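PDB 1NRF: regulatory protein BlaR1 from Bacillus licheniformis, which probably senses beta-lactam antibiotics outside the cell through acylation of its C-terminal sensor domain, the part crystallised here, and relays the signal across the membrane to the cytoplasm. Local coordinates for residues T87-Q92 with F116-R121; K166-N171 with T182-I187; G234-R237 with S241-A244. One frame throughout, in Å; residues are numbered along the deposited sequence.

Interaction 1 (T87-Q92 with F116-R121); sequences TWDGTQ and FQKLDR
Asp89 and Lys118 make a loose salt bridge between a surface loop and a helix. The ammonium NZ of Lys118 lies 3.6 Å from Asp89 OD2 and 3.7 Å from Asp89 OD1, so neither carboxylate oxygen is clearly preferred. Both separations are longer than a hydrogen bond would require, and the pair is best read as electrostatic. The two side chains approach from opposite directions. The Lys118 chain leaves the helix and bends once, at chi3 (-66°), before its last carbon delivers NZ to the carboxylate. The two segments bury 90 Å² between them and Asp89 is exposed, consistent with a contact that solvent can weaken.

A second, weaker polar neighbour is backbone rather than side chain. The carbonyl O of Thr87 stands 4.0 Å from Lys118 NZ, where it may add a little to the negative field around the ammonium.

The elements joined belong to the helical part of the penicillin-binding-protein fold: the irregular segment 87-92 follows helix 66-76, and Lys118 projects from helix 113-123. Residues 116-121 lie within that helix, Arg121 N bonding to Gln117 O at 2.9 Å. In the loop, Gly90 adopts a phi of 153°, at which a side chain would press on the carbonyl O of Asp89.

The other side of the helix faces inward, where Phe116 packs on Lys66, Ser69 and Ala70 of helix 66-76 and Asp120 is hydrogen-bonded to Ser69 and Tyr148.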
# COMPACT_ATOMS: atom_id res chain seq x y z
N THR A 87 -8.23 5.58 21.90
CA THR A 87 -7.44 6.50 22.71
C THR A 87 -6.00 6.03 22.79
O THR A 87 -5.72 4.83 22.82
CB THR A 87 -8.01 6.63 24.16
OG1 THR A 87 -9.34 7.17 24.11
CG2 THR A 87 -7.13 7.53 25.01
N TRP A 88 -5.07 6.98 22.83
CA TRP A 88 -3.67 6.62 22.90
C TRP A 88 -3.09 6.63 24.31
O TRP A 88 -3.37 7.52 25.12
CB TRP A 88 -2.85 7.52 21.97
CG TRP A 88 -2.63 8.89 22.48
CD1 TRP A 88 -3.59 9.81 22.77
CD2 TRP A 88 -1.37 9.51 22.76
NE1 TRP A 88 -3.00 10.97 23.23
CE2 TRP A 88 -1.64 10.81 23.23
CE3 TRP A 88 -0.04 9.08 22.67
CZ2 TRP A 88 -0.63 11.70 23.60
CZ3 TRP A 88 0.97 9.96 23.04
CH2 TRP A 88 0.67 11.26 23.50
N ASP A 89 -2.28 5.61 24.59
CA ASP A 89 -1.63 5.41 25.87
C ASP A 89 -1.20 6.74 26.47
O ASP A 89 -1.79 7.23 27.43
CB ASP A 89 -0.39 4.53 25.68
CG ASP A 89 -0.54 3.54 24.54
OD1 ASP A 89 -0.65 3.97 23.36
OD2 ASP A 89 -0.56 2.32 24.82
N GLY A 90 -0.14 7.29 25.89
CA GLY A 90 0.41 8.55 26.36
C GLY A 90 1.87 8.49 25.94
O GLY A 90 2.66 9.39 26.22
N THR A 91 2.20 7.39 25.27
CA THR A 91 3.55 7.14 24.78
C THR A 91 3.99 8.25 23.83
O THR A 91 3.31 8.54 22.85
CB THR A 91 3.62 5.80 24.01
OG1 THR A 91 3.23 4.73 24.88
CG2 THR A 91 5.03 5.56 23.49
N GLN A 92 5.13 8.85 24.13
CA GLN A 92 5.68 9.92 23.30
C GLN A 92 6.42 9.27 22.13
O GLN A 92 7.63 9.02 22.22
CB GLN A 92 6.64 10.78 24.13
CG GLN A 92 7.00 12.13 23.52
CD GLN A 92 8.15 12.84 24.25
OE1 GLN A 92 8.48 13.99 23.95
NE2 GLN A 92 8.76 12.15 25.21
N PHE A 116 -2.78 0.24 14.17
CA PHE A 116 -2.97 -1.03 13.48
C PHE A 116 -2.30 -2.16 14.23
O PHE A 116 -2.77 -3.30 14.20
CB PHE A 116 -2.46 -0.93 12.04
CG PHE A 116 -3.19 0.10 11.21
CD1 PHE A 116 -2.82 1.45 11.26
CD2 PHE A 116 -4.32 -0.25 10.47
CE1 PHE A 116 -3.56 2.42 10.59
CE2 PHE A 116 -5.07 0.71 9.80
CZ PHE A 116 -4.69 2.05 9.86
N GLN A 117 -1.21 -1.85 14.92
CA GLN A 117 -0.49 -2.84 15.71
C GLN A 117 -1.38 -3.38 16.82
O GLN A 117 -1.52 -4.60 16.99
CB GLN A 117 0.77 -2.22 16.31
CG GLN A 117 2.07 -2.75 15.74
CD GLN A 117 3.27 -1.93 16.18
OE1 GLN A 117 4.41 -2.38 16.09
NE2 GLN A 117 3.02 -0.71 16.64
N LYS A 118 -1.99 -2.48 17.58
CA LYS A 118 -2.86 -2.90 18.67
C LYS A 118 -4.11 -3.53 18.07
O LYS A 118 -4.89 -4.18 18.76
CB LYS A 118 -3.21 -1.71 19.57
CG LYS A 118 -1.97 -1.04 20.20
CD LYS A 118 -2.27 -0.34 21.55
CE LYS A 118 -3.20 0.87 21.43
NZ LYS A 118 -3.40 1.57 22.74
N LEU A 119 -4.27 -3.34 16.76
CA LEU A 119 -5.41 -3.88 16.03
C LEU A 119 -5.07 -5.31 15.64
O LEU A 119 -5.91 -6.21 15.70
CB LEU A 119 -5.67 -3.03 14.78
CG LEU A 119 -7.10 -2.67 14.36
CD1 LEU A 119 -7.89 -2.14 15.55
CD2 LEU A 119 -7.04 -1.62 13.25
N ASP A 120 -3.81 -5.52 15.25
CA ASP A 120 -3.31 -6.84 14.84
C ASP A 120 -3.17 -7.77 16.04
O ASP A 120 -3.32 -8.99 15.92
CB ASP A 120 -1.95 -6.70 14.13
CG ASP A 120 -2.09 -6.29 12.66
OD1 ASP A 120 -3.21 -5.94 12.22
OD2 ASP A 120 -1.06 -6.30 11.94
N ARG A 121 -2.86 -7.20 17.20
CA ARG A 121 -2.69 -7.98 18.43
C ARG A 121 -4.02 -8.50 18.97
O ARG A 121 -4.07 -9.54 19.62
CB ARG A 121 -2.00 -7.12 19.50
CG ARG A 121 -0.53 -6.81 19.20
CD ARG A 121 -0.10 -5.48 19.81
NE ARG A 121 1.33 -5.23 19.65
CZ ARG A 121 1.90 -4.05 19.88
NH1 ARG A 121 1.16 -3.02 20.27
NH2 ARG A 121 3.21 -3.91 19.74

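Interaction 2 (K166-N171 with T182-I187); sequences KKFYDN and TVKDSI
Tyr169 holds its ring carbon CG anti to the backbone N (chi1 -177°), and Lys184 runs fully extended beyond CG. The two side chains cross at about a right angle, and the extended Lys184 chain carries NZ over one face of the Tyr169 ring. Lys184 NZ is 3.7 Å from the centroid of the Tyr169 ring and 23° off its normal, which meets the criterion for a cation-pi interaction. The aliphatic part also touches, Lys184 CE approaching Tyr169 CD1 to 3.4 Å. The same ammonium donates to the carbonyl of that residue: Lys184 NZ to Tyr169 O measures 3.0 Å, with a C=O...N angle of 126° and the donor tilted modestly from the carbonyl plane. One residue thus offers the lysine both its ring and its backbone.

This contact joins helices 158-170 and 177-187 of the penicillin-binding fold, whose short segments stay 11.3 Å apart at the axes. The first helix ends in a Schellman motif with Asn171 at C-prime.

Beside the polar pair, Phe168 CZ meets Val183 CG1 at 3.6 Å and Lys184 CG at 3.8 Å, both obliquely to the ring. Val183 also packs on Val67 of helix 66-76. Tyr169 OH is hydrogen-bonded to Glu220, and Tyr218 and Phe227 make edge-to-face contacts with the Tyr169 ring.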
# COMPACT_ATOMS: atom_id res chain seq x y z
N LYS A 166 -6.08 -5.02 -7.03
CA LYS A 166 -7.21 -5.15 -7.95
C LYS A 166 -8.22 -6.14 -7.37
O LYS A 166 -9.44 -5.92 -7.46
CB LYS A 166 -6.76 -5.63 -9.33
CG LYS A 166 -7.92 -5.82 -10.31
CD LYS A 166 -7.46 -6.35 -11.65
CE LYS A 166 -8.65 -6.73 -12.55
NZ LYS A 166 -9.45 -5.58 -13.03
N LYS A 167 -7.72 -7.22 -6.79
CA LYS A 167 -8.60 -8.21 -6.15
C LYS A 167 -9.39 -7.56 -5.01
O LYS A 167 -10.53 -7.93 -4.74
CB LYS A 167 -7.78 -9.39 -5.60
CG LYS A 167 -7.35 -10.38 -6.65
CD LYS A 167 -7.14 -11.73 -6.03
CE LYS A 167 -6.72 -12.74 -7.07
NZ LYS A 167 -5.42 -12.35 -7.70
N PHE A 168 -8.75 -6.59 -4.35
CA PHE A 168 -9.39 -5.87 -3.25
C PHE A 168 -10.46 -4.93 -3.81
O PHE A 168 -11.60 -4.92 -3.34
CB PHE A 168 -8.35 -5.07 -2.48
CG PHE A 168 -8.92 -3.88 -1.77
CD1 PHE A 168 -8.81 -2.61 -2.32
CD2 PHE A 168 -9.61 -4.03 -0.57
CE1 PHE A 168 -9.38 -1.51 -1.69
CE2 PHE A 168 -10.17 -2.94 0.07
CZ PHE A 168 -10.06 -1.68 -0.50
N TYR A 169 -10.06 -4.15 -4.80
CA TYR A 169 -10.94 -3.19 -5.45
C TYR A 169 -12.17 -3.88 -6.02
O TYR A 169 -13.30 -3.43 -5.79
CB TYR A 169 -10.17 -2.49 -6.58
CG TYR A 169 -10.95 -1.41 -7.29
CD1 TYR A 169 -11.04 -0.13 -6.75
CD2 TYR A 169 -11.63 -1.68 -8.47
CE1 TYR A 169 -11.78 0.87 -7.38
CE2 TYR A 169 -12.38 -0.69 -9.11
CZ TYR A 169 -12.45 0.58 -8.56
OH TYR A 169 -13.19 1.56 -9.18
N ASP A 170 -11.95 -4.96 -6.77
CA ASP A 170 -13.03 -5.74 -7.38
C ASP A 170 -13.75 -6.63 -6.37
O ASP A 170 -14.86 -7.10 -6.62
CB ASP A 170 -12.50 -6.66 -8.49
CG ASP A 170 -11.94 -5.89 -9.67
OD1 ASP A 170 -12.17 -4.67 -9.75
OD2 ASP A 170 -11.30 -6.53 -10.53
N ASN A 171 -13.10 -6.87 -5.24
CA ASN A 171 -13.64 -7.70 -4.18
C ASN A 171 -13.77 -9.17 -4.62
O ASN A 171 -14.81 -9.80 -4.43
CB ASN A 171 -15.00 -7.17 -3.72
CG ASN A 171 -15.44 -7.79 -2.41
OD1 ASN A 171 -16.61 -7.68 -2.01
ND2 ASN A 171 -14.51 -8.44 -1.71
N THR A 182 -15.29 0.92 3.11
CA THR A 182 -14.69 1.60 4.25
C THR A 182 -13.18 1.76 4.07
O THR A 182 -12.63 2.83 4.31
CB THR A 182 -14.95 0.85 5.57
OG1 THR A 182 -16.36 0.59 5.71
CG2 THR A 182 -14.48 1.68 6.75
N VAL A 183 -12.52 0.68 3.65
CA VAL A 183 -11.07 0.74 3.43
C VAL A 183 -10.77 1.63 2.24
O VAL A 183 -9.73 2.29 2.19
CB VAL A 183 -10.48 -0.67 3.18
CG1 VAL A 183 -9.03 -0.55 2.74
CG2 VAL A 183 -10.57 -1.51 4.44
N LYS A 184 -11.70 1.65 1.28
CA LYS A 184 -11.54 2.46 0.08
C LYS A 184 -11.51 3.94 0.45
O LYS A 184 -10.67 4.68 -0.05
CB LYS A 184 -12.67 2.18 -0.92
CG LYS A 184 -12.31 1.09 -1.91
CD LYS A 184 -13.44 0.76 -2.89
CE LYS A 184 -12.94 -0.19 -3.98
NZ LYS A 184 -13.97 -0.61 -4.97
N ASP A 185 -12.42 4.35 1.34
CA ASP A 185 -12.47 5.75 1.77
C ASP A 185 -11.25 6.13 2.59
O ASP A 185 -10.77 7.26 2.51
CB ASP A 185 -13.72 6.02 2.61
CG ASP A 185 -15.00 5.76 1.85
OD1 ASP A 185 -15.09 6.18 0.68
OD2 ASP A 185 -15.91 5.14 2.44
N SER A 186 -10.75 5.20 3.40
CA SER A 186 -9.59 5.47 4.24
C SER A 186 -8.35 5.87 3.44
O SER A 186 -7.49 6.59 3.95
CB SER A 186 -9.26 4.25 5.10
OG SER A 186 -8.94 3.13 4.28
N ILE A 187 -8.25 5.41 2.20
CA ILE A 187 -7.10 5.71 1.36
C ILE A 187 -7.36 6.64 0.17
O ILE A 187 -6.44 6.94 -0.59
CB ILE A 187 -6.47 4.42 0.84
CG1 ILE A 187 -7.50 3.68 -0.01
CG2 ILE A 187 -6.01 3.57 2.01
CD1 ILE A 187 -6.93 2.53 -0.78

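Interaction 3 (G234-R237 with S241-A244); sequences GEKR and SSAA
Ser242 OG has two polar partners: it accepts from the ammonium of Lys236 and makes a weak hydrogen bond to the carbonyl O of Ala238. The first bond is the short one, Lys236 NZ to Ser242 OG measuring 2.8 Å. Its direction is fixed because a lysine ammonium can only donate. The angle at NZ between Lys236 CE and Ser242 OG is wider than tetrahedral, so an N-H cannot point quite straight at the oxygen.

The lysine reaches this position by folding rather than stretching. Its chain turns at chi2, chi3 and chi4, and as a result carbons along its length stay close to the hydroxyl: Lys236 CB and CG are each 3.7 Å from Ser242 OG, and Lys236 CE is 4.0 Å from it. The side chain therefore curls about the oxygen, with NZ closing the curve. The CA atoms of Lys236 and Ser242 are 7.3 Å apart, and the bends of the chain bring NZ back to OG.

On the serine side, chi1 of -64° places OG beside the backbone N, the orientation from which a helical serine can bond to the carbonyl four residues back, here that of Ala238. Ser242 is buried, and the two bonds give its hydroxyl both an acceptor and a donor role.

The contact spans the connection from strand 225-234 to the C-terminal helix 239-253, tying the loop to the first turn of that helix, whose packing on the sheet is part of the penicillin-binding-protein and beta-lactamase fold of the sensor domain. Phe31 touches both Lys236 and Ser242, while Ser242 and Ala243 rest on Ile232, and Ala243 also on Val230, so the helix start lies directly against the strand that precedes it.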
# COMPACT_ATOMS: atom_id res chain seq x y z
N GLY A 234 16.96 4.45 -1.78
CA GLY A 234 17.89 5.55 -1.97
C GLY A 234 18.29 6.15 -0.65
O GLY A 234 18.05 5.56 0.40
N GLU A 235 18.90 7.34 -0.68
CA GLU A 235 19.32 7.99 0.54
C GLU A 235 18.29 8.99 1.09
O GLU A 235 18.59 9.74 2.02
CB GLU A 235 20.65 8.71 0.32
CG GLU A 235 20.63 9.74 -0.78
CD GLU A 235 21.81 10.69 -0.69
OE1 GLU A 235 21.94 11.37 0.35
OE2 GLU A 235 22.62 10.75 -1.65
N LYS A 236 17.09 8.99 0.51
CA LYS A 236 16.02 9.88 0.96
C LYS A 236 15.44 9.36 2.27
O LYS A 236 14.98 8.21 2.33
CB LYS A 236 14.90 9.95 -0.08
CG LYS A 236 15.27 10.63 -1.38
CD LYS A 236 15.68 12.07 -1.15
CE LYS A 236 15.11 12.96 -2.22
NZ LYS A 236 13.62 12.95 -2.14
N ARG A 237 15.46 10.19 3.31
CA ARG A 237 14.94 9.80 4.62
C ARG A 237 13.46 9.42 4.52
O ARG A 237 13.04 8.37 5.03
CB ARG A 237 15.12 10.93 5.62
CG ARG A 237 16.54 11.10 6.16
CD ARG A 237 16.82 10.11 7.27
NE ARG A 237 18.03 10.43 8.02
CZ ARG A 237 18.26 10.03 9.27
NH1 ARG A 237 17.36 9.30 9.92
NH2 ARG A 237 19.39 10.37 9.89
N SER A 241 7.39 9.30 0.85
CA SER A 241 6.98 10.52 0.18
C SER A 241 7.61 10.61 -1.20
O SER A 241 6.95 10.94 -2.18
CB SER A 241 7.38 11.75 1.00
OG SER A 241 6.74 11.75 2.27
N SER A 242 8.90 10.30 -1.26
CA SER A 242 9.62 10.36 -2.52
C SER A 242 9.07 9.36 -3.53
O SER A 242 9.01 9.66 -4.73
CB SER A 242 11.10 10.10 -2.28
OG SER A 242 11.65 11.14 -1.49
N ALA A 243 8.67 8.19 -3.06
CA ALA A 243 8.11 7.17 -3.95
C ALA A 243 6.74 7.63 -4.46
O ALA A 243 6.37 7.35 -5.59
CB ALA A 243 7.98 5.84 -3.22
N ALA A 244 6.00 8.34 -3.62
CA ALA A 244 4.69 8.84 -4.03
C ALA A 244 4.91 9.89 -5.11
O ALA A 244 4.27 9.85 -6.16
CB ALA A 244 3.96 9.44 -2.84

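Interaction 1 is a surface contact, interactions 2 and 3 are partly buried, and the three share no helix or strand. Interaction 1 belongs to the helical part of the fold, and interaction 2 joins two helices that also lean on the sheet; both have segments whose helices pack on helix 66-76. Interaction 3 lies on the opposite side of the chain's centre from interaction 2, where the C-terminal helix meets the sheet. Each uses a lysine, but its partner changes with the setting: an exposed carboxylate at a long salt-bridge distance, a ring face plus a carbonyl between helices, a buried hydroxyl at a helix start. Centres lie about 24 to 26 Å apart, and none touches another.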